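Local structure of putative alcohol dehydrogenase (Sinorhizobium meliloti, 4J6F) at residues A[116-121]-A[127-132]; A[61-66]-A[156-161]; A[133-138]-A[183-188]; A[72-77]-A[188-193]. The protein probably catalyses NAD(P)-dependent oxidation of alcohols, as a member of the medium-chain dehydrogenase/reductase family. One frame throughout, in Å; residues are numbered along the deposited sequence.

Contact 1 of 4, residues A[116-121]-A[127-132]; sequences GHIVAV and RARIGE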
# COMPACT_ATOMS: atom_id res chain seq x y z
N GLY A 116 30.11 -18.80 -10.37
CA GLY A 116 30.95 -19.93 -10.78
C GLY A 116 31.48 -19.87 -12.20
O GLY A 116 31.37 -18.85 -12.88
N HIS A 117 32.05 -20.99 -12.65
CA HIS A 117 32.65 -21.12 -13.99
C HIS A 117 31.92 -22.20 -14.80
O HIS A 117 31.75 -23.32 -14.33
CB HIS A 117 34.15 -21.41 -13.86
CG HIS A 117 34.91 -20.30 -13.20
ND1 HIS A 117 35.73 -19.44 -13.91
CD2 HIS A 117 34.92 -19.87 -11.92
CE1 HIS A 117 36.24 -18.54 -13.08
NE2 HIS A 117 35.76 -18.78 -11.86
N ILE A 118 31.46 -21.84 -15.99
CA ILE A 118 30.75 -22.79 -16.83
C ILE A 118 31.72 -23.87 -17.26
O ILE A 118 32.75 -23.57 -17.85
CB ILE A 118 30.17 -22.12 -18.08
CG1 ILE A 118 29.22 -20.97 -17.68
CG2 ILE A 118 29.48 -23.15 -18.97
CD1 ILE A 118 28.45 -20.38 -18.84
N VAL A 119 31.41 -25.12 -16.95
CA VAL A 119 32.30 -26.23 -17.29
C VAL A 119 31.70 -27.19 -18.31
O VAL A 119 32.42 -27.95 -18.93
CB VAL A 119 32.75 -27.01 -16.03
CG1 VAL A 119 33.65 -26.16 -15.16
CG2 VAL A 119 31.56 -27.51 -15.23
N ALA A 120 30.38 -27.18 -18.45
CA ALA A 120 29.68 -28.07 -19.37
C ALA A 120 28.48 -27.31 -19.91
O ALA A 120 27.96 -26.41 -19.23
CB ALA A 120 29.22 -29.32 -18.65
N VAL A 121 28.05 -27.67 -21.11
CA VAL A 121 26.84 -27.07 -21.66
C VAL A 121 25.87 -28.10 -22.24
O VAL A 121 26.28 -29.13 -22.73
CB VAL A 121 27.15 -25.97 -22.70
CG1 VAL A 121 28.18 -24.99 -22.15
CG2 VAL A 121 27.63 -26.56 -24.01
N ARG A 127 29.06 -23.81 -27.27
CA ARG A 127 30.14 -24.46 -26.52
C ARG A 127 31.30 -23.52 -26.23
O ARG A 127 32.20 -23.85 -25.45
CB ARG A 127 30.62 -25.73 -27.24
CG ARG A 127 29.54 -26.81 -27.33
CD ARG A 127 30.10 -28.20 -27.57
NE ARG A 127 31.21 -28.53 -26.66
CZ ARG A 127 31.08 -29.01 -25.43
NH1 ARG A 127 32.16 -29.25 -24.71
NH2 ARG A 127 29.89 -29.25 -24.91
N ALA A 128 31.26 -22.33 -26.84
CA ALA A 128 32.24 -21.26 -26.64
C ALA A 128 32.13 -20.62 -25.27
O ALA A 128 33.06 -19.95 -24.82
CB ALA A 128 32.08 -20.20 -27.71
N ARG A 129 30.97 -20.81 -24.64
CA ARG A 129 30.67 -20.28 -23.31
C ARG A 129 31.50 -20.94 -22.20
O ARG A 129 31.71 -20.35 -21.14
CB ARG A 129 29.18 -20.46 -23.01
CG ARG A 129 28.25 -19.50 -23.74
CD ARG A 129 27.91 -18.32 -22.86
NE ARG A 129 26.61 -18.47 -22.21
CZ ARG A 129 26.29 -17.96 -21.02
NH1 ARG A 129 27.18 -17.27 -20.30
NH2 ARG A 129 25.08 -18.15 -20.53
N ILE A 130 31.97 -22.16 -22.44
CA ILE A 130 32.75 -22.86 -21.44
C ILE A 130 33.92 -21.99 -21.00
O ILE A 130 34.55 -21.32 -21.82
CB ILE A 130 33.21 -24.24 -21.95
CG1 ILE A 130 32.06 -25.24 -21.84
CG2 ILE A 130 34.42 -24.74 -21.17
CD1 ILE A 130 32.23 -26.48 -22.68
N GLY A 131 34.17 -21.97 -19.70
CA GLY A 131 35.30 -21.22 -19.14
C GLY A 131 34.94 -19.85 -18.61
O GLY A 131 35.77 -19.22 -17.95
N GLU A 132 33.72 -19.39 -18.89
CA GLU A 132 33.26 -18.07 -18.47
C GLU A 132 32.98 -18.02 -16.98
O GLU A 132 32.52 -19.00 -16.38
CB GLU A 132 32.00 -17.69 -19.22
CG GLU A 132 32.27 -16.98 -20.52
CD GLU A 132 31.04 -16.89 -21.41
OE1 GLU A 132 29.90 -16.99 -20.90
OE2 GLU A 132 31.22 -16.74 -22.64
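With CG1 set beside its own backbone N (chi1 -58°) and the chain carried on in an extended line, Ile118 sends its CD1 methyl over one face of the Arg129 guanidinium, whose chain bends at chi2 and chi3. The methyl sits toward the rim of that face, CD1 lying 3.7 Å from Arg129 NH1. Arg129 NH1 forms a salt bridge with Glu132 OE1 (2.8 Å), nearly in the guanidinium plane, and also bonds to Ala173 O, so the guanidinium is fixed in rotation while the methyl rests on it. Cutting Ile118 back to an alanine would probably take the CD1 methyl off this face and open a gap beside Val64 and Ile66 of strand 63-72.

The backbones meet at the same residue. Ile118 N donates to Glu132 O over 3.1 Å, and Gly131 N returns a bond to Ile118 O (2.8 Å). Glu132 O is further approached by the CA-H of His117. Gly131 is the third residue of a type II turn from Arg129 to Glu132, where its positive phi calls for glycine.

Farther along, Val121 divides its methyls: CG1 packs on Ile130 CG1 at 3.9 Å, whereas CG2 lies 3.6 Å from Arg127 NH2. Between these two points Val119 and Ala120 both face Leu65 of the neighbouring strand, a classic beta bulge. The whole illustrates a beta hairpin of the GroES-like domain, formed by the consecutive antiparallel strands 113-121 and 133-140, whose connecting loop packs back on its first strand.

Contact 2 of 4, residues A[61-66]-A[156-161]; sequences AGEVLI and HGRDGG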
# COMPACT_ATOMS: atom_id res chain seq x y z
N ALA A 61 18.67 -29.28 -22.06
CA ALA A 61 18.61 -28.37 -23.20
C ALA A 61 18.50 -26.93 -22.73
O ALA A 61 17.68 -26.61 -21.85
CB ALA A 61 17.42 -28.73 -24.07
N GLY A 62 19.35 -26.06 -23.28
CA GLY A 62 19.37 -24.65 -22.90
C GLY A 62 20.00 -24.30 -21.56
O GLY A 62 19.98 -23.14 -21.15
N GLU A 63 20.56 -25.30 -20.87
CA GLU A 63 21.22 -25.08 -19.58
C GLU A 63 22.74 -25.10 -19.71
O GLU A 63 23.29 -25.71 -20.63
CB GLU A 63 20.82 -26.17 -18.58
CG GLU A 63 19.41 -26.10 -18.03
CD GLU A 63 19.05 -27.31 -17.17
OE1 GLU A 63 17.93 -27.34 -16.60
OE2 GLU A 63 19.86 -28.25 -17.05
N VAL A 64 23.42 -24.43 -18.78
CA VAL A 64 24.84 -24.64 -18.54
C VAL A 64 25.04 -25.38 -17.21
O VAL A 64 24.11 -25.48 -16.39
CB VAL A 64 25.64 -23.31 -18.47
CG1 VAL A 64 25.80 -22.71 -19.85
CG2 VAL A 64 24.98 -22.33 -17.52
N LEU A 65 26.26 -25.88 -17.02
CA LEU A 65 26.69 -26.41 -15.72
C LEU A 65 27.87 -25.63 -15.20
O LEU A 65 28.89 -25.55 -15.89
CB LEU A 65 27.06 -27.88 -15.84
CG LEU A 65 27.58 -28.55 -14.58
CD1 LEU A 65 26.41 -28.97 -13.71
CD2 LEU A 65 28.45 -29.75 -14.95
N ILE A 66 27.76 -25.04 -14.02
CA ILE A 66 28.88 -24.26 -13.47
C ILE A 66 29.57 -24.95 -12.31
O ILE A 66 28.94 -25.70 -11.57
CB ILE A 66 28.49 -22.83 -13.04
CG1 ILE A 66 27.43 -22.86 -11.93
CG2 ILE A 66 28.00 -22.02 -14.24
CD1 ILE A 66 27.10 -21.48 -11.40
N HIS A 156 15.13 -22.76 -4.19
CA HIS A 156 13.81 -23.16 -3.72
C HIS A 156 13.07 -24.11 -4.67
O HIS A 156 12.76 -25.23 -4.30
CB HIS A 156 12.93 -21.95 -3.42
CG HIS A 156 11.55 -22.30 -2.96
ND1 HIS A 156 10.49 -22.43 -3.83
CD2 HIS A 156 11.07 -22.59 -1.73
CE1 HIS A 156 9.41 -22.76 -3.16
NE2 HIS A 156 9.73 -22.87 -1.88
N GLY A 157 12.82 -23.68 -5.89
CA GLY A 157 12.13 -24.53 -6.87
C GLY A 157 13.01 -25.54 -7.60
O GLY A 157 12.51 -26.37 -8.35
N ARG A 158 14.31 -25.48 -7.33
CA ARG A 158 15.34 -26.11 -8.14
C ARG A 158 16.63 -25.97 -7.33
O ARG A 158 16.76 -25.02 -6.55
CB ARG A 158 15.44 -25.30 -9.42
CG ARG A 158 16.16 -25.89 -10.59
CD ARG A 158 16.55 -24.74 -11.50
NE ARG A 158 16.47 -25.04 -12.94
CZ ARG A 158 17.35 -25.79 -13.61
NH1 ARG A 158 17.18 -25.96 -14.90
NH2 ARG A 158 18.39 -26.37 -13.01
N ASP A 159 17.58 -26.88 -7.50
CA ASP A 159 18.80 -26.84 -6.69
C ASP A 159 19.67 -25.60 -6.90
O ASP A 159 19.82 -25.14 -8.01
CB ASP A 159 19.61 -28.11 -6.90
CG ASP A 159 19.04 -29.30 -6.15
OD1 ASP A 159 18.43 -29.11 -5.06
OD2 ASP A 159 19.21 -30.43 -6.64
N GLY A 160 20.23 -25.06 -5.81
CA GLY A 160 21.02 -23.81 -5.83
C GLY A 160 22.51 -23.98 -5.62
O GLY A 160 23.08 -25.00 -6.00
N GLY A 161 23.16 -23.00 -5.01
CA GLY A 161 24.62 -22.96 -4.97
C GLY A 161 25.39 -23.53 -3.78
O GLY A 161 26.62 -23.42 -3.73
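Glu63 brings its carboxylate against the edge of the Arg158 guanidinium, where OE1 and NH1 form a salt bridge. The modelled separation of Glu63 OE1 and Arg158 NH1, 2.3 Å, is shorter than such a bond should be and, at this resolution, its exact value is doubtful; the pairing itself is the safer reading. Within this pair NH1 alone makes the bond, for Arg158 NH2 stays 3.7 Å from Glu63 OE1, and the two flat groups are turned 64° apart, unlike the coplanar, two-pronged pairing that carboxylates and guanidinium groups can adopt.

The two side chains reach for each other from their separate segments, although the CA atoms of Glu63 and Arg158 are 12.9 Å apart. Past CG the glutamate runs straight out. CG of Arg158 lies anti to its backbone N (chi1 -165°), and a bend at chi3 turns NH1 to the acid. Both side chains also touch Ala167 of strand 165-169, the strand that pairs with 63-72. The second oxygen, Glu63 OE2, accepts a bond from the backbone N of Ala60. The next residue of the loop, Asp159, makes a salt bridge to Arg108.

What results is a surface salt bridge reaching across a neighbouring strand, here tying the loop 156-161 to the start of strand 63-72 in the GroES-like domain.

Contact 3 of 4, residues A[133-138]-A[183-188]; sequences RVMVDF and IELATF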
# COMPACT_ATOMS: atom_id res chain seq x y z
N ARG A 133 33.26 -16.86 -16.38
CA ARG A 133 32.96 -16.59 -14.99
C ARG A 133 31.58 -15.92 -14.95
O ARG A 133 31.39 -14.82 -15.49
CB ARG A 133 34.04 -15.69 -14.38
CG ARG A 133 34.05 -15.61 -12.86
CD ARG A 133 33.14 -14.50 -12.32
NE ARG A 133 33.43 -13.15 -12.84
CZ ARG A 133 34.13 -12.22 -12.19
NH1 ARG A 133 34.33 -11.03 -12.76
NH2 ARG A 133 34.63 -12.46 -10.98
N VAL A 134 30.62 -16.61 -14.35
CA VAL A 134 29.25 -16.11 -14.32
C VAL A 134 28.67 -15.84 -12.93
O VAL A 134 28.95 -16.56 -11.96
CB VAL A 134 28.28 -17.01 -15.10
CG1 VAL A 134 28.66 -17.05 -16.57
CG2 VAL A 134 28.21 -18.41 -14.51
N MSE A 135 27.87 -14.79 -12.87
CA MSE A 135 27.01 -14.52 -11.75
C MSE A 135 25.65 -15.02 -12.13
O MSE A 135 25.10 -14.61 -13.15
CB MSE A 135 26.96 -13.02 -11.59
CG MSE A 135 26.29 -12.63 -10.28
SE MSE A 135 25.95 -10.70 -10.38
CE MSE A 135 24.07 -10.72 -9.79
N VAL A 136 25.11 -15.93 -11.32
CA VAL A 136 23.78 -16.50 -11.54
C VAL A 136 22.66 -15.53 -11.16
O VAL A 136 22.67 -14.96 -10.06
CB VAL A 136 23.61 -17.78 -10.70
CG1 VAL A 136 22.16 -18.24 -10.72
CG2 VAL A 136 24.52 -18.87 -11.21
N ASP A 137 21.70 -15.34 -12.06
CA ASP A 137 20.45 -14.70 -11.68
C ASP A 137 19.56 -15.80 -11.10
O ASP A 137 19.13 -16.69 -11.82
CB ASP A 137 19.78 -14.06 -12.90
CG ASP A 137 18.37 -13.57 -12.61
OD1 ASP A 137 17.88 -13.71 -11.46
OD2 ASP A 137 17.74 -13.03 -13.54
N PHE A 138 19.29 -15.73 -9.81
CA PHE A 138 18.57 -16.80 -9.14
C PHE A 138 17.09 -16.93 -9.55
O PHE A 138 16.43 -17.92 -9.20
CB PHE A 138 18.74 -16.70 -7.60
CG PHE A 138 17.87 -15.66 -6.93
CD1 PHE A 138 17.81 -14.34 -7.39
CD2 PHE A 138 17.10 -16.00 -5.82
CE1 PHE A 138 17.02 -13.39 -6.76
CE2 PHE A 138 16.30 -15.05 -5.18
CZ PHE A 138 16.26 -13.74 -5.65
N ILE A 183 34.03 -14.26 -4.94
CA ILE A 183 33.41 -14.00 -3.63
C ILE A 183 32.70 -12.64 -3.57
O ILE A 183 31.58 -12.56 -3.07
CB ILE A 183 34.42 -14.11 -2.47
CG1 ILE A 183 34.89 -15.57 -2.29
CG2 ILE A 183 33.80 -13.59 -1.18
CD1 ILE A 183 36.11 -15.77 -1.40
N GLU A 184 33.33 -11.60 -4.10
CA GLU A 184 32.78 -10.25 -4.06
C GLU A 184 31.50 -10.18 -4.87
O GLU A 184 30.50 -9.60 -4.44
CB GLU A 184 33.80 -9.23 -4.57
CG GLU A 184 35.02 -9.09 -3.66
CD GLU A 184 35.98 -7.99 -4.08
OE1 GLU A 184 36.42 -7.23 -3.19
OE2 GLU A 184 36.32 -7.89 -5.29
N LEU A 185 31.53 -10.81 -6.03
CA LEU A 185 30.39 -10.87 -6.92
C LEU A 185 29.21 -11.64 -6.33
O LEU A 185 28.07 -11.41 -6.71
CB LEU A 185 30.85 -11.53 -8.22
CG LEU A 185 30.21 -11.10 -9.52
CD1 LEU A 185 30.19 -9.58 -9.64
CD2 LEU A 185 31.02 -11.71 -10.65
N ALA A 186 29.49 -12.57 -5.42
CA ALA A 186 28.45 -13.41 -4.83
C ALA A 186 27.63 -12.71 -3.74
O ALA A 186 26.78 -13.33 -3.08
CB ALA A 186 29.06 -14.69 -4.28
N THR A 187 27.87 -11.43 -3.53
CA THR A 187 27.20 -10.73 -2.45
C THR A 187 25.90 -10.11 -2.95
O THR A 187 25.07 -9.71 -2.15
CB THR A 187 28.10 -9.64 -1.81
OG1 THR A 187 28.32 -8.56 -2.73
CG2 THR A 187 29.45 -10.22 -1.41
N PHE A 188 25.70 -10.07 -4.26
CA PHE A 188 24.70 -9.15 -4.83
C PHE A 188 23.28 -9.66 -5.09
O PHE A 188 22.32 -9.01 -4.67
CB PHE A 188 25.23 -8.51 -6.11
CG PHE A 188 26.39 -7.58 -5.89
CD1 PHE A 188 26.21 -6.35 -5.29
CD2 PHE A 188 27.65 -7.91 -6.35
CE1 PHE A 188 27.27 -5.47 -5.13
CE2 PHE A 188 28.72 -7.04 -6.20
CZ PHE A 188 28.53 -5.82 -5.59
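Arg133 opens the strand by laying its guanidinium on Leu185: the CD2 methyl lies over the centre of one face, 3.5 Å from Arg133 CZ. The bends of the arginine at chi2 and chi3 bring the flat group over the leucine. Its rotation is fixed at the polar end, where NH2 bonds to the carbonyl of Leu180 and forms a salt bridge with Asp182, just ahead of the leucine in the chain. A methyl thus covers one face while the N-H groups at the rim serve the polar partners.

Val134 points away from the helix and packs on Ile66 of strand 63-72. Next, the selenomethionine Met135 again points at the helix. Met135 CG packs 4.3 Å from Leu185 CG. The bend at chi3 brings Met135 CE to Phe188 CB, at 4.4 Å. Leu185 is therefore touched by both Arg133 and Met135.

Held this way, helix 182-185 and the type I turn from Leu185 to Phe188 lie against strand 133-140. Helix 333-344 adds Phe336 and Ile343 beside Met135, and Ala70 of strand 63-72 touches Ile183 and Ala186.

Contact 4 of 4, residues A[72-77]-A[188-193]; sequences GMNNTD and FCCAYL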
# COMPACT_ATOMS: atom_id res chain seq x y z
N GLY A 72 26.34 -16.66 -1.76
CA GLY A 72 26.03 -15.76 -0.66
C GLY A 72 24.79 -16.18 0.09
O GLY A 72 23.85 -16.67 -0.51
N MSE A 73 24.79 -15.98 1.41
CA MSE A 73 23.66 -16.37 2.28
C MSE A 73 22.60 -15.29 2.39
O MSE A 73 22.91 -14.10 2.42
CB MSE A 73 24.16 -16.71 3.67
CG MSE A 73 25.46 -17.50 3.64
SE MSE A 73 25.86 -18.12 5.47
CE MSE A 73 24.54 -19.57 5.64
N ASN A 74 21.34 -15.72 2.47
CA ASN A 74 20.19 -14.82 2.59
C ASN A 74 19.16 -15.31 3.61
O ASN A 74 19.09 -16.50 3.92
CB ASN A 74 19.51 -14.66 1.23
CG ASN A 74 20.40 -13.97 0.24
OD1 ASN A 74 20.64 -12.76 0.33
ND2 ASN A 74 20.92 -14.73 -0.70
N ASN A 75 18.33 -14.39 4.11
CA ASN A 75 17.29 -14.76 5.05
C ASN A 75 16.37 -15.90 4.56
O ASN A 75 15.96 -16.78 5.33
CB ASN A 75 16.49 -13.53 5.41
CG ASN A 75 17.20 -12.67 6.43
OD1 ASN A 75 18.24 -13.05 6.95
ND2 ASN A 75 16.64 -11.52 6.72
N THR A 76 16.08 -15.88 3.26
CA THR A 76 15.19 -16.87 2.70
C THR A 76 15.72 -18.30 2.90
O THR A 76 14.93 -19.22 3.03
CB THR A 76 14.87 -16.56 1.24
OG1 THR A 76 13.76 -17.34 0.82
CG2 THR A 76 16.06 -16.83 0.33
N ASP A 77 17.06 -18.46 2.95
CA ASP A 77 17.70 -19.75 3.32
C ASP A 77 17.09 -20.31 4.58
O ASP A 77 16.66 -21.47 4.64
CB ASP A 77 19.18 -19.54 3.65
CG ASP A 77 20.02 -19.10 2.46
OD1 ASP A 77 19.49 -18.97 1.32
OD2 ASP A 77 21.24 -18.89 2.68
N PHE A 188 25.70 -10.07 -4.26
CA PHE A 188 24.70 -9.15 -4.83
C PHE A 188 23.28 -9.66 -5.09
O PHE A 188 22.32 -9.01 -4.67
CB PHE A 188 25.23 -8.51 -6.11
CG PHE A 188 26.39 -7.58 -5.89
CD1 PHE A 188 26.21 -6.35 -5.29
CD2 PHE A 188 27.65 -7.91 -6.35
CE1 PHE A 188 27.27 -5.47 -5.13
CE2 PHE A 188 28.72 -7.04 -6.20
CZ PHE A 188 28.53 -5.82 -5.59
N CYS A 189 23.10 -10.80 -5.74
CA CYS A 189 21.85 -11.06 -6.46
C CYS A 189 20.47 -11.13 -5.76
O CYS A 189 19.56 -10.45 -6.20
CB CYS A 189 22.02 -12.35 -7.26
SG CYS A 189 20.55 -12.88 -8.12
N CYS A 190 20.31 -11.87 -4.67
CA CYS A 190 19.04 -11.86 -3.95
C CYS A 190 18.73 -10.54 -3.28
O CYS A 190 17.69 -9.94 -3.56
CB CYS A 190 18.97 -13.01 -2.94
SG CYS A 190 17.41 -13.11 -2.02
N ALA A 191 19.60 -10.06 -2.39
CA ALA A 191 19.27 -8.84 -1.65
C ALA A 191 19.20 -7.57 -2.51
O ALA A 191 18.33 -6.72 -2.26
CB ALA A 191 20.19 -8.64 -0.46
N TYR A 192 20.07 -7.45 -3.52
CA TYR A 192 20.12 -6.23 -4.34
C TYR A 192 19.01 -6.20 -5.39
O TYR A 192 18.49 -5.13 -5.72
CB TYR A 192 21.51 -5.96 -4.93
CG TYR A 192 22.54 -5.55 -3.87
CD1 TYR A 192 22.96 -6.44 -2.88
CD2 TYR A 192 23.08 -4.26 -3.85
CE1 TYR A 192 23.87 -6.08 -1.92
CE2 TYR A 192 24.00 -3.88 -2.88
CZ TYR A 192 24.39 -4.80 -1.92
OH TYR A 192 25.30 -4.46 -0.93
N LEU A 193 18.63 -7.36 -5.90
CA LEU A 193 17.47 -7.42 -6.76
C LEU A 193 16.24 -7.01 -5.95
O LEU A 193 15.46 -6.15 -6.38
CB LEU A 193 17.27 -8.81 -7.35
CG LEU A 193 16.14 -8.96 -8.37
CD1 LEU A 193 16.30 -7.99 -9.53
CD2 LEU A 193 16.09 -10.38 -8.88
O HOH W 1 22.02 -10.85 -1.79
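Van der Waals packing dominates between Asn74 and Cys190. The amide of Asn74 lies against the cysteine's CB, with Asn74 ND2 3.4 Å from Cys190 CB. The sulphur is farther off, Cys190 SG standing 3.8 Å from Asn74 CG. The torsion of Asn74 (chi1 -65°) puts the amide on the side of its own backbone N and directs it at the first turn of helix 189-201.

A water supplies the bridge between the segments: it accepts from Ala191 N (2.6 Å) and probably donates to Asn74 OD1, 3.2 Å away, which competes with other acceptors, so an amide N-H near the start of the helix is satisfied through solvent. The other end of the amide, ND2, is bonded to Asp113 OD2, and Asp113 OD1 also takes the N-H of Cys190; one carboxylate thus holds both partners of the packing.

In zinc-dependent relatives of the medium-chain dehydrogenase family the strand-to-helix turn corresponding to this one carries a metal-binding cysteine. Here Asn74 appears to take its place, consistent with the quinone-oxidoreductase type of sequence. A glycerol lies about 4 Å from the Cys190 side chain, which may mark the pocket at this turn.

Replacing Asn74 by a leucine would probably leave Asp113 OD2 without the amide N-H it now receives and would cost the water one of its acceptors.

Local hydrogen bonds shape the turn. Asn74 N donates to Asp77 OD2 (3.2 Å, 166°), approaching from above the carboxylate plane, and Asp77 N reaches back to Asn74 O; Tyr162 bonds to OD2 as well.

Overall arrangement
From the N terminus, residues 61-66, at the start of strand 63-72, open contact 2, and the turn after that strand opens contact 4 with 72-77. Some forty residues on, contact 1 closes a short loop between strands 113-121 and 133-140, and lies wholly within the loops of contacts 2 and 4. Contact 3 then opens at 133-138, before contact 2 closes at 156-161, so these two cross; contacts 2 and 4 cross likewise. Contact 3 closes at 183-188 inside the span of contact 4, which ends with 188-193 and shares Phe188 with it. Contacts 1, 2 and 3 meet on one mixed sheet; contact 3 ties it to helix 182-185, and contact 4 ties the turn between strand 63-72 and helix 75-82 to helix 189-201.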